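Local atomic coordinates of DUF4973 domain-containing protein (Bacteroides thetaiotaomicron, PDB entry 4QNI), a protein that is of unknown function but probably serves as a two-domain auxiliary nutrient-binding protein. Residues A[233-238]-A[249-254]; A[257-262]-A[292-297]. All coordinates share one frame; numbering follows the deposited sequence.

Contact 1: residues A[233-238]-A[249-254]. With EDO (1,2-ethanediol), chain G.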
# COMPACT_ATOMS: atom_id res chain seq x y z
N TYR A 233 5.73 -31.90 -20.92
CA TYR A 233 5.82 -30.93 -22.02
C TYR A 233 7.14 -30.11 -22.12
O TYR A 233 7.09 -28.92 -22.43
CB TYR A 233 4.61 -29.99 -21.92
CG TYR A 233 3.30 -30.74 -21.92
CD1 TYR A 233 2.76 -31.25 -23.10
CD2 TYR A 233 2.62 -31.00 -20.73
CE1 TYR A 233 1.58 -31.98 -23.10
CE2 TYR A 233 1.43 -31.73 -20.72
CZ TYR A 233 0.92 -32.22 -21.91
OH TYR A 233 -0.25 -32.95 -21.91
N LYS A 234 8.32 -30.76 -21.96
CA LYS A 234 9.60 -30.04 -22.09
C LYS A 234 10.13 -30.04 -23.53
O LYS A 234 10.35 -31.10 -24.13
CB LYS A 234 10.68 -30.61 -21.14
CG LYS A 234 10.30 -30.46 -19.67
CD LYS A 234 11.09 -31.41 -18.80
CE LYS A 234 12.45 -30.87 -18.43
NZ LYS A 234 13.26 -31.93 -17.81
N ILE A 235 10.37 -28.83 -24.07
CA ILE A 235 10.90 -28.64 -25.42
C ILE A 235 12.35 -28.13 -25.30
O ILE A 235 12.57 -27.03 -24.80
CB ILE A 235 9.99 -27.69 -26.26
CG1 ILE A 235 8.49 -28.11 -26.26
CG2 ILE A 235 10.55 -27.50 -27.68
CD1 ILE A 235 8.13 -29.64 -26.67
N LYS A 236 13.31 -28.93 -25.75
CA LYS A 236 14.74 -28.63 -25.67
C LYS A 236 15.20 -27.76 -26.80
O LYS A 236 14.82 -28.00 -27.95
CB LYS A 236 15.57 -29.92 -25.67
CG LYS A 236 15.46 -30.75 -24.39
CD LYS A 236 16.08 -32.15 -24.54
CE LYS A 236 17.59 -32.18 -24.72
NZ LYS A 236 18.09 -33.53 -25.11
N PHE A 237 16.03 -26.75 -26.48
CA PHE A 237 16.65 -25.82 -27.45
C PHE A 237 18.17 -25.88 -27.30
O PHE A 237 18.72 -25.50 -26.26
CB PHE A 237 16.15 -24.38 -27.26
CG PHE A 237 14.70 -24.15 -27.64
CD1 PHE A 237 13.67 -24.53 -26.78
CD2 PHE A 237 14.37 -23.44 -28.80
CE1 PHE A 237 12.33 -24.29 -27.12
CE2 PHE A 237 13.03 -23.18 -29.12
CZ PHE A 237 12.02 -23.65 -28.31
N ALA A 238 18.84 -26.42 -28.32
CA ALA A 238 20.30 -26.58 -28.35
C ALA A 238 20.86 -25.56 -29.32
O ALA A 238 20.43 -25.54 -30.46
CB ALA A 238 20.67 -28.00 -28.77
N ILE A 249 15.75 -28.14 -32.07
CA ILE A 249 14.57 -28.21 -31.22
C ILE A 249 14.17 -29.67 -31.11
O ILE A 249 13.95 -30.33 -32.12
CB ILE A 249 13.41 -27.32 -31.71
CG1 ILE A 249 13.81 -25.83 -31.77
CG2 ILE A 249 12.18 -27.52 -30.83
CD1 ILE A 249 12.67 -24.84 -32.32
N SER A 250 14.10 -30.20 -29.89
CA SER A 250 13.70 -31.59 -29.71
C SER A 250 12.84 -31.76 -28.46
O SER A 250 12.64 -30.82 -27.68
CB SER A 250 14.93 -32.50 -29.64
OG SER A 250 15.76 -32.11 -28.56
N CYS A 251 12.30 -32.97 -28.33
CA CYS A 251 11.44 -33.38 -27.24
C CYS A 251 11.75 -34.83 -26.93
O CYS A 251 11.61 -35.67 -27.81
CB CYS A 251 9.98 -33.18 -27.62
SG CYS A 251 8.82 -33.60 -26.31
N ASP A 252 12.19 -35.11 -25.69
CA ASP A 252 12.58 -36.47 -25.28
C ASP A 252 11.38 -37.43 -25.20
O ASP A 252 11.57 -38.63 -25.39
CB ASP A 252 13.34 -36.44 -23.95
CG ASP A 252 14.77 -35.94 -24.09
OD1 ASP A 252 15.33 -36.03 -25.21
OD2 ASP A 252 15.35 -35.50 -23.07
N ASN A 253 10.16 -36.92 -24.97
CA ASN A 253 8.94 -37.74 -25.00
C ASN A 253 8.05 -37.28 -26.18
O ASN A 253 6.84 -37.11 -26.02
CB ASN A 253 8.19 -37.70 -23.65
CG ASN A 253 7.69 -36.34 -23.26
OD1 ASN A 253 8.37 -35.31 -23.45
ND2 ASN A 253 6.47 -36.31 -22.75
N ALA A 254 8.66 -37.11 -27.36
CA ALA A 254 7.98 -36.69 -28.60
C ALA A 254 6.73 -37.54 -28.95
O ALA A 254 5.68 -36.96 -29.27
CB ALA A 254 8.96 -36.75 -29.76
C1 EDO G . 16.52 -31.85 -18.71
O1 EDO G . 15.96 -30.81 -17.92
C2 EDO G . 17.79 -32.43 -18.03
O2 EDO G . 17.41 -33.35 -17.01
O HOH W 1 12.34 -32.80 -23.84
O HOH W 2 8.87 -33.69 -21.32
O HOH W 3 17.21 -30.01 -28.82
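Near its open end, the antiparallel beta hairpin of strands 234-240 and 244-250, in the C-terminal BT_3044-like domain, is held by the pair Lys236 and Ser250. These two form a hydrogen-bonded pair: Lys236 N donates to Ser250 O at 2.8 Å, and Ser250 N returns a bond to Lys236 O at 3.0 Å. Alternation along the strands puts Ile235, Phe237 and Ile249 on one face and Lys234, Lys236 and Ser250 on the other. On the apolar face, the CG2 methyls of Ile235 and Ile249 meet at 3.5 Å. With CG1 of Ile249 anti to its carbonyl carbon (chi1 -60°) and chi2 extended, CD1 is carried alongside Phe237 to lie 3.6 Å from Phe237 CE2. An alanine in place of Ile249 would probably open a gap beside the Phe237 ring and leave the Ile235 methyl without its mate. Leu261 and Val292 also touch Ile249, which ties the hairpin into the apolar layer of the wider sheet.

The other face is polar. Lys236 bends at chi3, and its amine makes a long salt bridge across to Asp252, NZ to OD1 3.7 Å, while its CB packs near the Ser250 hydroxyl. The Lys234 amine makes a salt bridge with Asp131, and the same NZ donates to an ethanediol probably left from crystallisation. Past Cys251 the two backbones diverge, and water bridges them: one molecule accepts from Lys234 N and donates to the Asn253 side-chain oxygen. A second links the two backbones directly, donating to Lys234 O at 2.6 Å and accepting from Asp252 N at 3.0 Å.

Contact 2: residues A[257-262]-A[292-297]. With EDO (1,2-ethanediol), chain E.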
# COMPACT_ATOMS: atom_id res chain seq x y z
N ILE A 257 3.42 -36.89 -26.65
CA ILE A 257 2.70 -35.62 -26.82
C ILE A 257 2.53 -35.26 -28.31
O ILE A 257 2.16 -34.13 -28.65
CB ILE A 257 3.38 -34.51 -25.98
CG1 ILE A 257 4.78 -34.12 -26.49
CG2 ILE A 257 3.42 -34.89 -24.48
CD1 ILE A 257 5.26 -32.66 -25.97
N GLY A 258 2.76 -36.24 -29.18
CA GLY A 258 2.63 -36.10 -30.63
C GLY A 258 3.40 -34.92 -31.19
O GLY A 258 2.89 -34.18 -32.03
N PHE A 259 4.62 -34.71 -30.66
CA PHE A 259 5.52 -33.62 -31.04
C PHE A 259 5.94 -33.80 -32.48
O PHE A 259 6.21 -34.92 -32.92
CB PHE A 259 6.74 -33.56 -30.09
CG PHE A 259 7.75 -32.47 -30.42
CD1 PHE A 259 7.54 -31.17 -29.99
CD2 PHE A 259 8.89 -32.76 -31.15
CE1 PHE A 259 8.46 -30.16 -30.29
CE2 PHE A 259 9.83 -31.75 -31.44
CZ PHE A 259 9.60 -30.47 -31.00
N GLU A 260 5.92 -32.69 -33.23
CA GLU A 260 6.26 -32.66 -34.65
C GLU A 260 6.88 -31.33 -35.00
O GLU A 260 6.30 -30.28 -34.75
CB GLU A 260 5.01 -32.90 -35.51
CG GLU A 260 4.72 -34.36 -35.81
CD GLU A 260 5.40 -34.95 -37.04
OE1 GLU A 260 5.22 -34.40 -38.15
OE2 GLU A 260 6.07 -36.00 -36.90
N LEU A 261 8.07 -31.37 -35.56
CA LEU A 261 8.70 -30.16 -36.04
C LEU A 261 8.31 -29.90 -37.46
O LEU A 261 8.17 -30.85 -38.24
CB LEU A 261 10.22 -30.25 -35.98
CG LEU A 261 10.86 -30.08 -34.64
CD1 LEU A 261 12.30 -30.51 -34.72
CD2 LEU A 261 10.74 -28.62 -34.15
N ASN A 262 8.18 -28.63 -37.82
CA ASN A 262 7.97 -28.26 -39.20
C ASN A 262 9.35 -28.37 -39.85
O ASN A 262 10.30 -27.76 -39.37
CB ASN A 262 7.36 -26.88 -39.30
CG ASN A 262 7.06 -26.47 -40.71
OD1 ASN A 262 7.96 -26.08 -41.47
ND2 ASN A 262 5.78 -26.54 -41.10
N VAL A 292 10.87 -20.67 -35.02
CA VAL A 292 10.44 -21.69 -34.09
C VAL A 292 9.12 -22.16 -34.70
O VAL A 292 8.24 -21.35 -34.95
CB VAL A 292 10.30 -21.16 -32.65
CG1 VAL A 292 9.74 -22.23 -31.73
CG2 VAL A 292 11.62 -20.62 -32.13
N ASP A 293 9.03 -23.43 -35.06
CA ASP A 293 7.84 -23.95 -35.70
C ASP A 293 7.65 -25.42 -35.31
O ASP A 293 8.36 -26.29 -35.81
CB ASP A 293 7.95 -23.77 -37.25
CG ASP A 293 6.65 -23.95 -38.00
OD1 ASP A 293 5.72 -24.57 -37.44
OD2 ASP A 293 6.58 -23.56 -39.16
N TYR A 294 6.71 -25.68 -34.40
CA TYR A 294 6.42 -27.05 -33.99
C TYR A 294 4.95 -27.22 -33.57
O TYR A 294 4.20 -26.25 -33.33
CB TYR A 294 7.38 -27.54 -32.87
CG TYR A 294 7.22 -26.85 -31.54
CD1 TYR A 294 6.29 -27.30 -30.60
CD2 TYR A 294 8.06 -25.81 -31.17
CE1 TYR A 294 6.15 -26.68 -29.36
CE2 TYR A 294 7.92 -25.16 -29.94
CZ TYR A 294 6.98 -25.62 -29.02
OH TYR A 294 6.85 -25.02 -27.80
N TYR A 295 4.57 -28.49 -33.50
CA TYR A 295 3.26 -28.98 -33.11
C TYR A 295 3.35 -29.94 -31.93
O TYR A 295 4.28 -30.74 -31.87
CB TYR A 295 2.63 -29.73 -34.28
CG TYR A 295 2.33 -28.91 -35.50
CD1 TYR A 295 3.29 -28.73 -36.50
CD2 TYR A 295 1.05 -28.42 -35.73
CE1 TYR A 295 2.99 -28.02 -37.66
CE2 TYR A 295 0.73 -27.75 -36.91
CZ TYR A 295 1.71 -27.53 -37.86
OH TYR A 295 1.41 -26.86 -39.02
N PHE A 296 2.34 -29.94 -31.04
CA PHE A 296 2.27 -30.90 -29.94
C PHE A 296 0.84 -31.04 -29.46
O PHE A 296 0.03 -30.14 -29.68
CB PHE A 296 3.21 -30.51 -28.76
CG PHE A 296 2.67 -29.44 -27.85
CD1 PHE A 296 2.76 -28.10 -28.20
CD2 PHE A 296 2.06 -29.78 -26.64
CE1 PHE A 296 2.25 -27.11 -27.36
CE2 PHE A 296 1.55 -28.78 -25.80
CZ PHE A 296 1.67 -27.46 -26.16
N ASN A 297 0.55 -32.13 -28.74
CA ASN A 297 -0.77 -32.39 -28.16
C ASN A 297 -0.78 -32.11 -26.67
O ASN A 297 0.02 -32.69 -25.93
CB ASN A 297 -1.20 -33.85 -28.40
CG ASN A 297 -1.35 -34.26 -29.84
OD1 ASN A 297 -1.84 -33.51 -30.68
ND2 ASN A 297 -1.00 -35.50 -30.14
C1 EDO E . 8.67 -21.90 -26.70
O1 EDO E . 8.57 -23.20 -27.25
C2 EDO E . 7.55 -21.02 -27.23
O2 EDO E . 6.31 -21.42 -26.68
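With CG anti to the backbone N (chi1 179°), the Phe259 ring comes to lie against Tyr294, which holds CG between its own backbone N and carbonyl carbon (chi1 68°). The two side chains cross nearly at right angles, yet their ring planes are inclined by only 39°, an oblique pairing in which Phe259 CE1 comes to 3.6 Å from Tyr294 CD1. Leu261 extends CD2 to the Tyr294 CB on the same face. At the far edge of the tyrosine, OH shares a 2.6 Å hydrogen bond with O1 of an ethanediol, and Gly221 is a further partner of that hydroxyl.

The backbones form an antiparallel hairpin. Glu260 and Tyr295 exchange two backbone bonds, Tyr295 N to Glu260 O at 2.8 Å; Asn262 N donates to Asp293 O. Next to this bond the Asn262 amide and Asp293 carboxylate are stacked, nearly parallel, while Asn262 OD1 bonds to Asp264 N and Asp293 OD1 to His309. At the other end Asn297 N donates to Ile257 O at 2.6 Å. Gly258 follows with positive phi, and a CB there would collide with Asn297 ND2; Arg307 NH1 hydrogen-bonds both Asn297 OD1 and Gly258 O.

Segment 292-297 belongs to strand 282-298, inside a large antiparallel sheet; backbone bonds to strand 306-321 join Tyr294 with Val310 and Phe296 with Tyr308, and His309 stacks on Tyr295. On its other flank segment 257-262 meets the preceding hairpin, where Phe259 packs on Ile249 and on Cys251 just after it.

How the contacts relate
Both contacts are antiparallel pairings in one sheet, each from its own hairpin; the contact centres are about 9 Å apart, and strands 244-250 and 260-275 are neighbours in the sheet. Each contact is partly buried, and their apolar sides meet where Cys251 CB lies 3.6 Å from Phe259 CG. Separately, a probable backbone hydrogen bond joins Phe259 N and Ala254 O at 2.9 Å. Their chemistry differs. Contact 1 relies on aliphatic packing under a charged, water-bridged surface where its backbones diverge; contact 2 is more aromatic, carries four direct backbone bonds, and has a stacked amide and carboxylate on its polar side.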